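Local structure of filamentation induced by cAMP protein Fic (Desulfovibrio alaskensis, 4RGL) at residues L64-E67 with Q68-V72; A247-D250 with A251-A255. The protein is a largely helical member of the Fic/DOC family, whose Fic domain is accompanied by a C-terminal domain of the helix-turn-helix clan. All blocks are in the same frame, centred on the assembly; numbering follows the deposited sequence.

Contact 1 (L64-E67 with Q68-V72); sequences LTLE and QVTAV
Thr65 and Gln68 meet where an extended approach turns into helix 66-74: the backbone of Leu64 and Thr65 is still open, and from Leu66 onward it coils into regular turns. Thr65 O receives Val69 N at 2.9 Å in an almost straight bond, and Leu66 O and Glu67 O take Thr70 N and Ala71 N in the same i to i+4 pattern. The first amides of a helix lack an i-4 carbonyl within it, and here side chains serve two amides at this end, those of Thr65 and Gln68. Thr65 OG1, set between its own backbone N and carbonyl carbon (chi1 69°), accepts from Gln68 N at 3.2 Å. Gln68 answers in the other direction: CG lies beside its backbone N, and the extended chain reaches back until OE1 takes Thr65 N at 2.9 Å, with an N-H...O angle of 162° and the donor tilted from the amide plane. The side chains of Leu64 and Gln68 cross at about a right angle, with Leu64 CD2 3.6 Å from Gln68 CD. On the buried side Leu64 CB touches Val69 CG2 at 3.9 Å, and both side chains also rest on Val88 of helix 82-95. At the next residue, Thr70 OG1 donates to Leu66 O at 2.7 Å from well above the carbonyl plane, so this oxygen is gripped by both the amide and the hydroxyl of one threonine. Reciprocal bonding between the N-cap Thr65 and Gln68 three residues on is a capping box, with glutamine as the returning partner, and it marks the start of helix 66-74.

Contact 2 (A247-D250 with A251-A255); sequences ALRD and AVREA
Asp250 OD1 is the focus of three arginine nitrogens, two from the adjacent Arg249 and one from Arg253 a turn later. Arg249 approaches side-on, with NE at 3.0 Å and NH2 at 2.8 Å from OD1 of Asp250; NH2 is met by the syn lone pair of OD1, whereas NE arrives from above the carboxylate plane. Arg253 adds a salt bridge through NH2, 2.7 Å from Asp250 OD1, although its hydrogen bond is weak because the N-H is poorly aimed (117°). Both arginines start with CG anti to the backbone N (chi1 173° in Arg249) and bend at chi3, which lays them side by side, pointing the same way. Arg253 NH2 consequently sits over one face of the Arg249 guanidinium, 3.2 Å from Arg249 NE, with the two planes 33° apart. The shared carboxylate probably offsets the repulsion between these like charges. The network reaches beyond the helix: Asp250 OD2 forms a salt bridge with Arg220, and Arg253 NH1 one with Glu24 of helix 16-32.

Behind the charged groups runs the regular i to i+4 backbone bonding, in which Val252 N meets Leu248 O at 2.8 Å in a nearly straight line. Val252 CG1 is folded in between its own backbone N and carbonyl carbon, against the main chain of the preceding turn, 3.3 Å from Arg249 O. Away from the arginines, Leu248 and Ala251 pack on Leu211 and Val213; Val252, like Arg249, touches helix 16-32, resting on Ile28. The arrangement is a salt-bridge network with i to i+1 and i to i+3 pairs along an amphipathic helix, whose charged groups link helix 238-257 to helix 16-32 and to Arg220.

How the contacts relate
From the N terminus, contact 1 comes first, at the beginning of helix 66-74, and it is complete long before contact 2 forms within helix 238-257. Each joins consecutive residues and closes no long loop, so the two stand in series, neither nested nor crossed. One thus illustrates how side chains organise the start of a helix, the other how they pair along its length. Their centres lie 23 Å apart and their nearest atoms about 10 Å, without touching. Contact 1 faces helices 42-59 and 82-95; contact 2 faces helix 16-32 on one side and helices 189-202 and 214-219 elsewhere on its surface.

Contact 1 (L64-E67 with Q68-V72)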
loop_
_atom_site.group_PDB
_atom_site.type_symbol
_atom_site.label_atom_id
_atom_site.label_comp_id
_atom_site.label_asym_id
_atom_site.label_seq_id
_atom_site.Cartn_x
_atom_site.Cartn_y
_atom_site.Cartn_z
ATOM N N LEU A 64 -14.942 -5.566 -4.903
ATOM C CA LEU A 64 -14.522 -6.090 -3.596
ATOM C C LEU A 64 -14.166 -4.951 -2.631
ATOM O O LEU A 64 -13.574 -3.943 -3.043
ATOM C CB LEU A 64 -13.335 -7.044 -3.743
ATOM C CG LEU A 64 -13.645 -8.385 -4.417
ATOM C CD1 LEU A 64 -12.384 -9.114 -4.763
ATOM C CD2 LEU A 64 -14.531 -9.246 -3.541
ATOM N N THR A 65 -14.566 -5.096 -1.349
ATOM C CA THR A 65 -14.293 -4.092 -0.312
ATOM C C THR A 65 -12.891 -4.292 0.257
ATOM O O THR A 65 -12.264 -5.323 -0.004
ATOM C CB THR A 65 -15.358 -4.172 0.812
ATOM O OG1 THR A 65 -15.181 -5.388 1.549
ATOM C CG2 THR A 65 -16.785 -4.076 0.277
ATOM N N LEU A 66 -12.416 -3.336 1.080
ATOM C CA LEU A 66 -11.111 -3.464 1.737
ATOM C C LEU A 66 -11.105 -4.681 2.662
ATOM O O LEU A 66 -10.173 -5.482 2.618
ATOM C CB LEU A 66 -10.767 -2.180 2.528
ATOM C CG LEU A 66 -9.346 -2.112 3.112
ATOM C CD1 LEU A 66 -8.302 -2.102 2.012
ATOM C CD2 LEU A 66 -9.179 -0.904 3.975
ATOM N N GLU A 67 -12.208 -4.879 3.417
ATOM C CA GLU A 67 -12.380 -6.035 4.302
ATOM C C GLU A 67 -12.274 -7.359 3.502
ATOM O O GLU A 67 -11.642 -8.312 3.967
ATOM C CB GLU A 67 -13.742 -5.947 5.030
ATOM C CG GLU A 67 -13.993 -7.076 6.024
ATOM C CD GLU A 67 -15.359 -7.048 6.696
ATOM O OE1 GLU A 67 -15.984 -5.962 6.735
ATOM O OE2 GLU A 67 -15.776 -8.102 7.230
ATOM N N GLN A 68 -12.862 -7.393 2.282
ATOM C CA GLN A 68 -12.821 -8.582 1.421
ATOM C C GLN A 68 -11.407 -8.815 0.875
ATOM O O GLN A 68 -10.871 -9.914 1.014
ATOM C CB GLN A 68 -13.824 -8.455 0.261
ATOM C CG GLN A 68 -15.280 -8.548 0.700
ATOM C CD GLN A 68 -16.225 -8.425 -0.470
ATOM O OE1 GLN A 68 -16.398 -7.347 -1.055
ATOM N NE2 GLN A 68 -16.892 -9.522 -0.813
ATOM N N VAL A 69 -10.788 -7.766 0.279
ATOM C CA VAL A 69 -9.432 -7.862 -0.277
ATOM C C VAL A 69 -8.443 -8.325 0.825
ATOM O O VAL A 69 -7.602 -9.192 0.571
ATOM C CB VAL A 69 -8.991 -6.521 -0.914
ATOM C CG1 VAL A 69 -7.510 -6.546 -1.290
ATOM C CG2 VAL A 69 -9.854 -6.190 -2.127
ATOM N N THR A 70 -8.617 -7.813 2.066
ATOM C CA THR A 70 -7.808 -8.238 3.211
ATOM C C THR A 70 -7.968 -9.745 3.435
ATOM O O THR A 70 -6.971 -10.462 3.524
ATOM C CB THR A 70 -8.210 -7.447 4.470
ATOM O OG1 THR A 70 -8.052 -6.054 4.218
ATOM C CG2 THR A 70 -7.399 -7.849 5.691
ATOM N N ALA A 71 -9.230 -10.231 3.464
ATOM C CA ALA A 71 -9.531 -11.638 3.692
ATOM C C ALA A 71 -8.943 -12.532 2.577
ATOM O O ALA A 71 -8.454 -13.623 2.868
ATOM C CB ALA A 71 -11.030 -11.839 3.787
ATOM N N VAL A 72 -8.967 -12.052 1.299
ATOM C CA VAL A 72 -8.381 -12.797 0.168
ATOM C C VAL A 72 -6.895 -12.994 0.405
ATOM O O VAL A 72 -6.406 -14.121 0.359
ATOM C CB VAL A 72 -8.630 -12.082 -1.190
ATOM C CG1 VAL A 72 -7.965 -12.842 -2.337
ATOM C CG2 VAL A 72 -10.110 -11.906 -1.452
#

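Contact 2 (A247-D250 with A251-A255)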
loop_
_atom_site.group_PDB
_atom_site.type_symbol
_atom_site.label_atom_id
_atom_site.label_comp_id
_atom_site.label_asym_id
_atom_site.label_seq_id
_atom_site.Cartn_x
_atom_site.Cartn_y
_atom_site.Cartn_z
ATOM N N ALA A 247 -1.303 14.495 -4.854
ATOM C CA ALA A 247 -1.846 13.276 -4.254
ATOM C C ALA A 247 -0.784 12.556 -3.413
ATOM O O ALA A 247 -1.069 12.144 -2.282
ATOM C CB ALA A 247 -2.372 12.347 -5.340
ATOM N N LEU A 248 0.465 12.450 -3.951
ATOM C CA LEU A 248 1.586 11.802 -3.255
ATOM C C LEU A 248 1.920 12.525 -1.970
ATOM O O LEU A 248 2.120 11.881 -0.941
ATOM C CB LEU A 248 2.817 11.745 -4.163
ATOM C CG LEU A 248 2.777 10.671 -5.243
ATOM C CD1 LEU A 248 3.714 11.002 -6.373
ATOM C CD2 LEU A 248 3.084 9.306 -4.662
ATOM N N ARG A 249 1.933 13.881 -2.010
ATOM C CA ARG A 249 2.160 14.707 -0.821
ATOM C C ARG A 249 1.094 14.434 0.226
ATOM O O ARG A 249 1.417 14.187 1.383
ATOM C CB ARG A 249 2.165 16.194 -1.195
ATOM C CG ARG A 249 2.234 17.125 0.015
ATOM C CD ARG A 249 1.657 18.480 -0.301
ATOM N NE ARG A 249 0.229 18.406 -0.609
ATOM C CZ ARG A 249 -0.505 19.456 -0.961
ATOM N NH1 ARG A 249 0.045 20.663 -1.040
ATOM N NH2 ARG A 249 -1.794 19.309 -1.238
ATOM N N ASP A 250 -0.186 14.459 -0.186
ATOM C CA ASP A 250 -1.309 14.205 0.714
ATOM C C ASP A 250 -1.240 12.788 1.282
ATOM O O ASP A 250 -1.611 12.568 2.437
ATOM C CB ASP A 250 -2.640 14.420 -0.022
ATOM C CG ASP A 250 -2.775 15.801 -0.635
ATOM O OD1 ASP A 250 -2.219 16.765 -0.060
ATOM O OD2 ASP A 250 -3.413 15.916 -1.698
ATOM N N ALA A 251 -0.727 11.832 0.483
ATOM C CA ALA A 251 -0.590 10.453 0.917
ATOM C C ALA A 251 0.532 10.315 1.935
ATOM O O ALA A 251 0.301 9.813 3.032
ATOM C CB ALA A 251 -0.331 9.546 -0.280
ATOM N N VAL A 252 1.734 10.821 1.608
ATOM C CA VAL A 252 2.870 10.725 2.521
ATOM C C VAL A 252 2.605 11.601 3.786
ATOM O O VAL A 252 3.149 11.322 4.849
ATOM C CB VAL A 252 4.206 11.104 1.819
ATOM C CG1 VAL A 252 4.279 12.600 1.534
ATOM C CG2 VAL A 252 5.405 10.649 2.643
ATOM N N ARG A 253 1.667 12.558 3.683
ATOM C CA ARG A 253 1.286 13.401 4.804
ATOM C C ARG A 253 0.333 12.640 5.754
ATOM O O ARG A 253 0.553 12.644 6.959
ATOM C CB ARG A 253 0.643 14.700 4.304
ATOM C CG ARG A 253 0.470 15.768 5.384
ATOM C CD ARG A 253 0.449 17.167 4.782
ATOM N NE ARG A 253 -0.549 17.294 3.716
ATOM C CZ ARG A 253 -0.680 18.373 2.950
ATOM N NH1 ARG A 253 0.124 19.418 3.118
ATOM N NH2 ARG A 253 -1.607 18.411 2.002
ATOM N N GLU A 254 -0.684 11.917 5.198
ATOM C CA GLU A 254 -1.610 11.137 6.042
ATOM C C GLU A 254 -0.914 9.866 6.582
ATOM O O GLU A 254 -1.427 9.232 7.500
ATOM C CB GLU A 254 -2.919 10.764 5.280
ATOM C CG GLU A 254 -2.755 9.696 4.205
ATOM C CD GLU A 254 -4.034 8.939 3.853
ATOM O OE1 GLU A 254 -4.747 8.514 4.793
ATOM O OE2 GLU A 254 -4.235 8.644 2.651
ATOM N N ALA A 255 0.272 9.534 6.040
ATOM C CA ALA A 255 1.048 8.383 6.498
ATOM C C ALA A 255 1.807 8.709 7.784
ATOM O O ALA A 255 1.989 7.835 8.625
ATOM C CB ALA A 255 2.017 7.946 5.417
#